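Local coordinates for protein EXOU (Pseudomonas aeruginosa, PDB 4AKX) that is a type III secretion toxin that probably acts as a patatin-like phospholipase and forms a heterodimeric complex with its chaperone SpcU, at residues B[515-525]-B[557-565]; B[575-583]-B[611-620]. All coordinates share one frame; numbering follows the deposited sequence.

How the interactions relate
Both interactions use helix 561-591, and neither is wholly core or wholly surface. Interaction 1 lies at its N-terminal end, where helix 512-524 of the middle helical domain meets the helix start. Interaction 2 lies further along it, in the C-terminal domain, against the turn joining helices 598-613 and 617-630. Their centres are about 28 Å apart and their nearest atoms about 11 Å. Interaction 1 is the more peripheral, its centre about 31 Å from that of the chain against about 18 Å. The chemistry differs with place: interaction 1 combines two hydrogen bonds to a carboxylate at the helix start with apolar contacts, whereas interaction 2 has no hydrogen bond across it and is mainly apolar packing.

Interaction 1. Residues B[515-525]-B[557-565]; sequences RSALQRLDALA and TVQSPVLAA
Ser560 is the N-cap of helix 561-591, and Asp522 of helix 512-524 reinforces that cap from across the contact. The two helix segments cross nearly at a right angle (85°). Asp522, within helix 512-524, meets Ser560, Pro561 and Val562 at the start of the other helix. Asp522 OD1 takes two bonds: from Ser560 OG at 2.6 Å, through the syn lone pair, and from Val562 N at 2.8 Å, nearly in line with the carboxylate C-O bond. Ser560 OG lies trans to its own backbone N (chi1 163°), where it also accepts from Leu563 N at 3.3 Å, with an N-H...O angle of 168°. The ring of Pro561 lies across the Asp522 side chain at about a right angle. Apolar contacts adjoin this polar centre: Leu518 CD1 meets Leu563 CD2 at 3.9 Å, and Val562 CG2 reaches Leu521 CB and Ala525 CB, each at 4.2 Å. Leu531 of helix 528-537 also touches Val562 and Ala525. Ser560 OG is thus at once donor to Asp522 OD1 and acceptor from Leu563 N, which joins the cap of one helix to the side of its neighbour.

Interaction 2. Residues B[575-583]-B[611-620]; sequences VAVIAENIR and LRHATSPAEI
Ile620 packs as a knob into a hole formed by Val575, Ile578, Ala579 and Ile582 of helix 561-591, within the helical C-terminal domain. From CB the chain divides. CG2, trans to the backbone N, turns to Ile582 and meets its CD1 at 3.9 Å. The other branch runs through CG1 in an extended form (chi2 176°), which carries CD1 down to the floor of the hole. There CD1 lies 3.5 Å from Val575 CG1 and 4.0 Å from Ala579 CB, and rests against the backbone as well, 3.5 Å from Val575 O, while Ile578 borders it through CB. The Val575 and Ile620 side chains run past each other in opposite senses, whereas Ile578 crosses Ile620 roughly at right angles.

Leu611, on the preceding helix 598-613, continues the packing toward Arg583. Its CD1 reaches Ile582 CG2 at 4.0 Å, the two side chains crossing at about a right angle, and its CB faces Ala579 CB. Trp654 of helix 646-656 touches Ile578 and Ile582 as well. At the turn, Val575 CG2 packs on Pro617 CD at 4.1 Å, beside the N-cap Ser616. The start of helix 617-630 is held locally: Ser616 OG accepts from Glu619 N at 3.2 Å, and Glu619 OE1 accepts from both Thr615 N and Thr615 OG1, which approach from the same face of its carboxylate, Thr615 N lying 2.9 Å from Glu619 OE1.

Interaction 1. Residues B[515-525]-B[557-565]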
# COMPACT_ATOMS: atom_id res chain seq x y z
N ARG B 515 -56.11 -8.90 4.52
CA ARG B 515 -55.92 -7.70 3.75
C ARG B 515 -56.32 -6.48 4.56
O ARG B 515 -55.62 -5.47 4.56
CB ARG B 515 -56.66 -7.77 2.43
CG ARG B 515 -55.79 -8.30 1.31
CD ARG B 515 -56.64 -8.64 0.10
NE ARG B 515 -56.21 -9.87 -0.56
CZ ARG B 515 -57.02 -10.64 -1.29
NH1 ARG B 515 -58.31 -10.31 -1.43
NH2 ARG B 515 -56.55 -11.75 -1.87
N SER B 516 -57.42 -6.61 5.30
CA SER B 516 -57.99 -5.51 6.02
C SER B 516 -57.08 -5.08 7.13
O SER B 516 -56.93 -3.87 7.40
CB SER B 516 -59.30 -5.92 6.61
OG SER B 516 -60.11 -6.38 5.56
N ALA B 517 -56.47 -6.06 7.79
CA ALA B 517 -55.58 -5.75 8.89
C ALA B 517 -54.28 -5.23 8.33
O ALA B 517 -53.70 -4.33 8.90
CB ALA B 517 -55.33 -6.98 9.75
N LEU B 518 -53.81 -5.81 7.23
CA LEU B 518 -52.61 -5.27 6.60
C LEU B 518 -52.86 -3.84 6.12
O LEU B 518 -51.95 -2.98 6.19
CB LEU B 518 -52.13 -6.17 5.47
CG LEU B 518 -51.50 -7.45 5.96
CD1 LEU B 518 -51.46 -8.52 4.91
CD2 LEU B 518 -50.10 -7.12 6.46
N GLN B 519 -54.10 -3.55 5.75
CA GLN B 519 -54.50 -2.17 5.45
C GLN B 519 -54.46 -1.24 6.65
O GLN B 519 -54.21 -0.05 6.52
CB GLN B 519 -55.87 -2.13 4.81
CG GLN B 519 -55.79 -2.71 3.42
CD GLN B 519 -57.11 -2.81 2.73
OE1 GLN B 519 -58.15 -2.55 3.31
NE2 GLN B 519 -57.08 -3.17 1.46
N ARG B 520 -54.70 -1.80 7.83
CA ARG B 520 -54.78 -0.98 9.00
C ARG B 520 -53.39 -0.65 9.46
O ARG B 520 -53.13 0.44 9.96
CB ARG B 520 -55.57 -1.67 10.10
CG ARG B 520 -57.03 -1.34 10.07
CD ARG B 520 -57.77 -1.91 11.25
NE ARG B 520 -59.20 -2.03 10.95
CZ ARG B 520 -60.02 -1.00 10.84
NH1 ARG B 520 -59.57 0.24 11.00
NH2 ARG B 520 -61.29 -1.20 10.54
N LEU B 521 -52.50 -1.62 9.25
CA LEU B 521 -51.10 -1.45 9.56
C LEU B 521 -50.48 -0.51 8.56
O LEU B 521 -49.75 0.40 8.96
CB LEU B 521 -50.36 -2.77 9.50
CG LEU B 521 -50.68 -3.77 10.59
CD1 LEU B 521 -49.86 -5.03 10.37
CD2 LEU B 521 -50.35 -3.11 11.91
N ASP B 522 -50.77 -0.70 7.27
CA ASP B 522 -50.22 0.20 6.27
C ASP B 522 -50.55 1.64 6.58
O ASP B 522 -49.77 2.52 6.34
CB ASP B 522 -50.70 -0.15 4.88
CG ASP B 522 -50.22 -1.54 4.40
OD1 ASP B 522 -49.02 -1.89 4.58
OD2 ASP B 522 -51.04 -2.30 3.81
N ALA B 523 -51.70 1.88 7.21
CA ALA B 523 -52.11 3.25 7.47
C ALA B 523 -51.29 3.88 8.58
O ALA B 523 -51.04 5.07 8.56
CB ALA B 523 -53.60 3.33 7.79
N LEU B 524 -50.86 3.08 9.53
CA LEU B 524 -50.02 3.58 10.62
C LEU B 524 -48.57 3.94 10.18
O LEU B 524 -47.89 4.69 10.87
CB LEU B 524 -50.02 2.58 11.79
CG LEU B 524 -51.42 2.44 12.38
CD1 LEU B 524 -51.81 1.06 12.83
CD2 LEU B 524 -51.63 3.42 13.52
N ALA B 525 -48.11 3.43 9.05
CA ALA B 525 -46.71 3.63 8.65
C ALA B 525 -46.51 4.91 7.86
O ALA B 525 -46.09 4.88 6.69
CB ALA B 525 -46.22 2.44 7.83
N THR B 557 -44.50 -10.71 -4.38
CA THR B 557 -44.75 -9.27 -4.42
C THR B 557 -46.12 -8.94 -3.90
O THR B 557 -47.13 -9.37 -4.49
CB THR B 557 -44.70 -8.69 -5.82
OG1 THR B 557 -43.42 -8.95 -6.42
CG2 THR B 557 -44.96 -7.19 -5.75
N VAL B 558 -46.18 -8.12 -2.85
CA VAL B 558 -47.44 -7.88 -2.14
C VAL B 558 -47.90 -6.44 -2.11
O VAL B 558 -47.13 -5.56 -1.83
CB VAL B 558 -47.35 -8.35 -0.71
CG1 VAL B 558 -46.81 -9.75 -0.66
CG2 VAL B 558 -46.48 -7.39 0.10
N GLN B 559 -49.21 -6.25 -2.34
CA GLN B 559 -49.92 -4.96 -2.25
C GLN B 559 -49.51 -4.13 -1.03
O GLN B 559 -49.19 -2.96 -1.15
CB GLN B 559 -51.42 -5.22 -2.16
CG GLN B 559 -52.21 -5.38 -3.45
CD GLN B 559 -53.71 -5.23 -3.19
OE1 GLN B 559 -54.38 -6.19 -2.82
NE2 GLN B 559 -54.23 -3.99 -3.28
N SER B 560 -49.50 -4.73 0.15
CA SER B 560 -49.20 -4.01 1.38
C SER B 560 -47.72 -3.65 1.56
O SER B 560 -46.89 -4.52 1.69
CB SER B 560 -49.63 -4.84 2.57
OG SER B 560 -49.01 -4.32 3.71
N PRO B 561 -47.41 -2.34 1.66
CA PRO B 561 -46.09 -1.85 2.08
C PRO B 561 -45.52 -2.47 3.35
O PRO B 561 -44.29 -2.60 3.44
CB PRO B 561 -46.32 -0.35 2.33
CG PRO B 561 -47.77 -0.12 2.19
CD PRO B 561 -48.30 -1.22 1.32
N VAL B 562 -46.36 -2.79 4.35
CA VAL B 562 -45.81 -3.18 5.65
C VAL B 562 -45.33 -4.60 5.51
O VAL B 562 -44.19 -4.94 5.87
CB VAL B 562 -46.85 -3.11 6.77
CG1 VAL B 562 -46.44 -4.03 7.91
CG2 VAL B 562 -46.94 -1.69 7.27
N LEU B 563 -46.18 -5.39 4.90
CA LEU B 563 -45.82 -6.71 4.54
C LEU B 563 -44.60 -6.73 3.62
O LEU B 563 -43.74 -7.58 3.77
CB LEU B 563 -47.00 -7.38 3.88
CG LEU B 563 -46.87 -8.91 3.83
CD1 LEU B 563 -46.54 -9.56 5.19
CD2 LEU B 563 -48.13 -9.49 3.18
N ALA B 564 -44.52 -5.82 2.65
CA ALA B 564 -43.34 -5.75 1.81
C ALA B 564 -42.09 -5.46 2.64
O ALA B 564 -41.10 -6.14 2.50
CB ALA B 564 -43.50 -4.75 0.72
N ALA B 565 -42.16 -4.51 3.54
CA ALA B 565 -41.03 -4.31 4.46
C ALA B 565 -40.67 -5.58 5.26
O ALA B 565 -39.53 -6.05 5.23
CB ALA B 565 -41.33 -3.17 5.41

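Interaction 2. Residues B[575-583]-B[611-620]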
# COMPACT_ATOMS: atom_id res chain seq x y z
N VAL B 575 -30.31 -14.11 5.88
CA VAL B 575 -28.95 -13.95 5.38
C VAL B 575 -27.93 -13.75 6.51
O VAL B 575 -26.81 -14.22 6.42
CB VAL B 575 -28.81 -12.83 4.33
CG1 VAL B 575 -27.37 -12.66 3.97
CG2 VAL B 575 -29.59 -13.15 3.08
N ALA B 576 -28.33 -13.09 7.57
CA ALA B 576 -27.40 -12.84 8.66
C ALA B 576 -27.06 -14.12 9.41
O ALA B 576 -25.92 -14.30 9.80
CB ALA B 576 -27.95 -11.79 9.62
N VAL B 577 -28.04 -15.01 9.63
CA VAL B 577 -27.69 -16.25 10.34
C VAL B 577 -26.75 -17.11 9.49
O VAL B 577 -25.73 -17.56 10.00
CB VAL B 577 -28.89 -17.04 10.97
CG1 VAL B 577 -29.91 -16.09 11.49
CG2 VAL B 577 -29.52 -18.01 10.00
N ILE B 578 -27.03 -17.22 8.18
CA ILE B 578 -26.10 -17.91 7.28
C ILE B 578 -24.70 -17.33 7.49
O ILE B 578 -23.76 -18.07 7.77
CB ILE B 578 -26.44 -17.74 5.79
CG1 ILE B 578 -27.90 -18.07 5.49
CG2 ILE B 578 -25.44 -18.53 4.95
CD1 ILE B 578 -28.13 -19.33 4.69
N ALA B 579 -24.55 -16.01 7.38
CA ALA B 579 -23.24 -15.41 7.56
C ALA B 579 -22.63 -15.79 8.89
O ALA B 579 -21.46 -16.20 8.95
CB ALA B 579 -23.31 -13.91 7.46
N GLU B 580 -23.42 -15.68 9.96
CA GLU B 580 -22.91 -15.99 11.29
C GLU B 580 -22.44 -17.41 11.36
O GLU B 580 -21.42 -17.68 12.00
CB GLU B 580 -23.95 -15.71 12.38
CG GLU B 580 -23.36 -15.58 13.78
CD GLU B 580 -22.22 -14.57 13.86
OE1 GLU B 580 -21.64 -14.21 12.80
OE2 GLU B 580 -21.90 -14.14 14.99
N ASN B 581 -23.16 -18.31 10.69
CA ASN B 581 -22.77 -19.72 10.64
C ASN B 581 -21.44 -19.94 9.97
O ASN B 581 -20.56 -20.62 10.49
CB ASN B 581 -23.85 -20.55 9.97
CG ASN B 581 -25.01 -20.84 10.90
OD1 ASN B 581 -24.88 -20.75 12.13
ND2 ASN B 581 -26.17 -21.18 10.32
N ILE B 582 -21.25 -19.28 8.85
CA ILE B 582 -19.99 -19.31 8.20
C ILE B 582 -18.87 -18.69 9.04
O ILE B 582 -17.74 -19.22 9.07
CB ILE B 582 -20.06 -18.59 6.86
CG1 ILE B 582 -21.04 -19.34 5.95
CG2 ILE B 582 -18.67 -18.49 6.25
CD1 ILE B 582 -21.46 -18.52 4.76
N ARG B 583 -19.14 -17.57 9.71
CA ARG B 583 -18.06 -17.02 10.49
C ARG B 583 -17.61 -18.10 11.46
O ARG B 583 -16.43 -18.42 11.53
CB ARG B 583 -18.43 -15.75 11.23
CG ARG B 583 -17.29 -15.22 12.07
CD ARG B 583 -17.77 -14.20 13.08
NE ARG B 583 -18.77 -14.74 13.99
CZ ARG B 583 -18.48 -15.44 15.09
NH1 ARG B 583 -17.21 -15.72 15.38
NH2 ARG B 583 -19.44 -15.85 15.90
N LEU B 611 -18.76 -10.48 5.62
CA LEU B 611 -19.85 -11.25 6.17
C LEU B 611 -20.70 -10.44 7.11
O LEU B 611 -21.90 -10.45 6.97
CB LEU B 611 -19.31 -12.46 6.93
CG LEU B 611 -18.65 -13.58 6.14
CD1 LEU B 611 -18.18 -14.64 7.12
CD2 LEU B 611 -19.56 -14.20 5.07
N ARG B 612 -20.09 -9.72 8.06
CA ARG B 612 -20.87 -8.83 8.96
C ARG B 612 -21.85 -7.96 8.21
O ARG B 612 -22.95 -7.79 8.66
CB ARG B 612 -20.01 -7.94 9.87
CG ARG B 612 -19.17 -8.70 10.91
CD ARG B 612 -18.25 -7.75 11.69
NE ARG B 612 -19.03 -6.84 12.55
CZ ARG B 612 -18.98 -5.49 12.49
NH1 ARG B 612 -18.17 -4.83 11.60
NH2 ARG B 612 -19.74 -4.78 13.33
N HIS B 613 -21.45 -7.42 7.05
CA HIS B 613 -22.28 -6.45 6.35
C HIS B 613 -23.06 -7.02 5.22
O HIS B 613 -23.78 -6.29 4.52
CB HIS B 613 -21.43 -5.30 5.86
CG HIS B 613 -20.83 -4.46 6.97
ND1 HIS B 613 -19.64 -4.75 7.55
CD2 HIS B 613 -21.30 -3.31 7.61
CE1 HIS B 613 -19.37 -3.84 8.51
NE2 HIS B 613 -20.39 -2.96 8.54
N ALA B 614 -22.96 -8.33 5.02
CA ALA B 614 -23.67 -9.02 3.96
C ALA B 614 -25.20 -8.93 4.11
O ALA B 614 -25.77 -9.35 5.15
CB ALA B 614 -23.24 -10.48 3.92
N THR B 615 -25.84 -8.44 3.05
CA THR B 615 -27.28 -8.24 3.02
C THR B 615 -27.98 -9.18 2.03
O THR B 615 -29.20 -9.35 2.08
CB THR B 615 -27.63 -6.80 2.61
OG1 THR B 615 -26.59 -6.30 1.77
CG2 THR B 615 -27.80 -5.90 3.85
N SER B 616 -27.20 -9.76 1.13
CA SER B 616 -27.75 -10.68 0.15
C SER B 616 -26.88 -11.90 -0.06
O SER B 616 -25.66 -11.81 -0.01
CB SER B 616 -27.87 -9.98 -1.18
OG SER B 616 -26.65 -10.16 -1.87
N PRO B 617 -27.50 -13.02 -0.42
CA PRO B 617 -26.73 -14.22 -0.73
C PRO B 617 -25.56 -13.95 -1.66
O PRO B 617 -24.54 -14.61 -1.52
CB PRO B 617 -27.74 -15.10 -1.44
CG PRO B 617 -28.71 -14.13 -2.03
CD PRO B 617 -28.86 -13.10 -0.96
N ALA B 618 -25.70 -13.01 -2.59
CA ALA B 618 -24.65 -12.78 -3.62
C ALA B 618 -23.42 -12.23 -2.98
O ALA B 618 -22.30 -12.63 -3.32
CB ALA B 618 -25.13 -11.82 -4.68
N GLU B 619 -23.63 -11.31 -2.04
CA GLU B 619 -22.53 -10.77 -1.24
C GLU B 619 -21.89 -11.84 -0.40
O GLU B 619 -20.70 -11.80 -0.18
CB GLU B 619 -23.02 -9.66 -0.33
CG GLU B 619 -23.88 -8.64 -1.04
CD GLU B 619 -23.97 -7.34 -0.28
OE1 GLU B 619 -24.11 -7.40 0.95
OE2 GLU B 619 -23.89 -6.27 -0.92
N ILE B 620 -22.67 -12.80 0.07
CA ILE B 620 -22.10 -13.89 0.84
C ILE B 620 -21.23 -14.76 -0.03
O ILE B 620 -20.15 -15.18 0.38
CB ILE B 620 -23.16 -14.70 1.60
CG1 ILE B 620 -23.46 -13.99 2.92
CG2 ILE B 620 -22.66 -16.12 1.89
CD1 ILE B 620 -24.54 -14.63 3.73